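Local structure of endo-b-1,4-glucanase (Nasutitermes takasagoensis, 1KS8) at residues L263-T268 / A272-V277. The protein is a family 9 glycoside hydrolase that probably cleaves internal beta-1,4-glucosidic linkages in cellulose and related beta-glucans. Numbering follows the deposited sequence.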
loop_
_atom_site.group_PDB
_atom_site.type_symbol
_atom_site.label_atom_id
_atom_site.label_comp_id
_atom_site.label_asym_id
_atom_site.label_seq_id
_atom_site.Cartn_x
_atom_site.Cartn_y
_atom_site.Cartn_z
ATOM N N LEU A 263 14.206 -7.961 -4.448
ATOM C CA LEU A 263 13.791 -9.118 -3.658
ATOM C C LEU A 263 14.579 -10.344 -4.128
ATOM O O LEU A 263 15.167 -11.062 -3.319
ATOM C CB LEU A 263 12.291 -9.379 -3.839
ATOM C CG LEU A 263 11.475 -9.959 -2.675
ATOM C CD1 LEU A 263 10.238 -10.645 -3.246
ATOM C CD2 LEU A 263 12.287 -10.946 -1.859
ATOM N N LEU A 264 14.585 -10.586 -5.437
ATOM C CA LEU A 264 15.315 -11.725 -5.983
ATOM C C LEU A 264 16.816 -11.603 -5.738
ATOM O O LEU A 264 17.503 -12.609 -5.573
ATOM C CB LEU A 264 15.034 -11.882 -7.483
ATOM C CG LEU A 264 13.671 -12.497 -7.822
ATOM C CD1 LEU A 264 13.458 -12.490 -9.323
ATOM C CD2 LEU A 264 13.600 -13.921 -7.281
ATOM N N ALA A 265 17.325 -10.376 -5.709
ATOM C CA ALA A 265 18.746 -10.172 -5.457
ATOM C C ALA A 265 19.070 -10.705 -4.062
ATOM O O ALA A 265 20.097 -11.347 -3.853
ATOM C CB ALA A 265 19.095 -8.689 -5.548
ATOM N N LYS A 266 18.180 -10.444 -3.111
ATOM C CA LYS A 266 18.384 -10.899 -1.741
ATOM C C LYS A 266 18.212 -12.409 -1.601
ATOM O O LYS A 266 18.978 -13.067 -0.895
ATOM C CB LYS A 266 17.408 -10.193 -0.797
ATOM C CG LYS A 266 17.584 -10.570 0.669
ATOM C CD LYS A 266 16.624 -9.793 1.558
ATOM C CE LYS A 266 16.922 -10.026 3.032
ATOM N NZ LYS A 266 16.818 -11.461 3.408
ATOM N N LEU A 267 17.210 -12.955 -2.281
ATOM C CA LEU A 267 16.917 -14.384 -2.215
ATOM C C LEU A 267 17.901 -15.291 -2.950
ATOM O O LEU A 267 18.095 -16.444 -2.557
ATOM C CB LEU A 267 15.506 -14.649 -2.752
ATOM C CG LEU A 267 14.344 -13.993 -2.004
ATOM C CD1 LEU A 267 13.044 -14.288 -2.734
ATOM C CD2 LEU A 267 14.284 -14.516 -0.578
ATOM N N THR A 268 18.516 -14.779 -4.011
ATOM C CA THR A 268 19.453 -15.574 -4.803
ATOM C C THR A 268 20.905 -15.118 -4.700
ATOM O O THR A 268 21.820 -15.888 -4.993
ATOM C CB THR A 268 19.069 -15.552 -6.289
ATOM O OG1 THR A 268 19.257 -14.229 -6.808
ATOM C CG2 THR A 268 17.609 -15.964 -6.470
ATOM N N ALA A 272 23.347 -10.326 -11.310
ATOM C CA ALA A 272 22.505 -9.766 -12.367
ATOM C C ALA A 272 21.374 -8.890 -11.832
ATOM O O ALA A 272 21.125 -7.803 -12.351
ATOM C CB ALA A 272 21.933 -10.888 -13.229
ATOM N N TYR A 273 20.684 -9.367 -10.802
ATOM C CA TYR A 273 19.590 -8.598 -10.220
ATOM C C TYR A 273 20.128 -7.326 -9.573
ATOM O O TYR A 273 19.523 -6.259 -9.682
ATOM C CB TYR A 273 18.848 -9.429 -9.172
ATOM C CG TYR A 273 18.225 -10.698 -9.711
ATOM C CD1 TYR A 273 17.291 -10.659 -10.747
ATOM C CD2 TYR A 273 18.564 -11.941 -9.175
ATOM C CE1 TYR A 273 16.708 -11.829 -11.235
ATOM C CE2 TYR A 273 17.988 -13.112 -9.655
ATOM C CZ TYR A 273 17.062 -13.050 -10.682
ATOM O OH TYR A 273 16.487 -14.209 -11.151
ATOM N N LYS A 274 21.271 -7.447 -8.901
ATOM C CA LYS A 274 21.889 -6.307 -8.238
ATOM C C LYS A 274 22.290 -5.237 -9.245
ATOM O O LYS A 274 22.213 -4.046 -8.947
ATOM C CB LYS A 274 23.108 -6.760 -7.430
ATOM C CG LYS A 274 22.783 -7.817 -6.388
ATOM C CD LYS A 274 24.027 -8.284 -5.653
ATOM C CE LYS A 274 23.717 -9.479 -4.767
ATOM N NZ LYS A 274 24.929 -9.941 -4.042
ATOM N N ASP A 275 22.716 -5.658 -10.436
ATOM C CA ASP A 275 23.105 -4.711 -11.477
ATOM C C ASP A 275 21.894 -3.872 -11.884
ATOM O O ASP A 275 21.983 -2.651 -12.007
ATOM C CB ASP A 275 23.637 -5.431 -12.725
ATOM C CG ASP A 275 24.946 -6.159 -12.483
ATOM O OD1 ASP A 275 25.780 -5.663 -11.700
ATOM O OD2 ASP A 275 25.150 -7.226 -13.100
ATOM N N THR A 276 20.764 -4.536 -12.098
ATOM C CA THR A 276 19.556 -3.833 -12.507
ATOM C C THR A 276 19.086 -2.852 -11.435
ATOM O O THR A 276 18.630 -1.753 -11.752
ATOM C CB THR A 276 18.424 -4.823 -12.838
ATOM O OG1 THR A 276 18.892 -5.770 -13.810
ATOM C CG2 THR A 276 17.226 -4.085 -13.411
ATOM N N VAL A 277 19.201 -3.244 -10.170
ATOM C CA VAL A 277 18.794 -2.374 -9.070
ATOM C C VAL A 277 19.684 -1.133 -8.997
ATOM O O VAL A 277 19.181 -0.013 -8.895
ATOM C CB VAL A 277 18.846 -3.122 -7.715
ATOM C CG1 VAL A 277 18.609 -2.149 -6.565
ATOM C CG2 VAL A 277 17.791 -4.219 -7.694
#
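The ring of Tyr-273 lies flat against Leu-264 in a CH-pi contact: CB of Leu-264 stands 3.8 Å from the ring centroid, 6° off its normal. CD1 of Leu-264 extends the contact on the same side of the ring toward the phenol end, 3.8 Å from CE1 of Tyr-273. With its CG anti to the carbonyl carbon (chi1 -61°), Tyr-273 reaches over to helix 257-268. Near the backbones the helices meet through aliphatic groups, Ala-265 CB lying 3.7 Å from Tyr-273 CB and 3.9 Å from Lys-274 CG. Among polar groups, Thr-268 OG1 gives a hydrogen bond to Leu-264 O (2.7 Å) from above the carbonyl plane, while Thr-268 N bonds the same oxygen from the opposite face. This hydroxyl also abuts the edge of the tyrosine ring, OG1 to CE2 of Tyr-273 being 3.3 Å. Cutting Tyr-273 back to an alanine is likely to open a gap over Leu-264 and to leave Glu-236 without the phenol hydroxyl it bonds. The axes of segments 263-268 and 272-277 approach to 8.4 Å at 150°, nearly antiparallel, within a helical hairpin of the (alpha/alpha)6 fold, peripheral yet largely buried, with helix 229-241 alongside, whose Tyr-239 packs edge-to-face with Tyr-273.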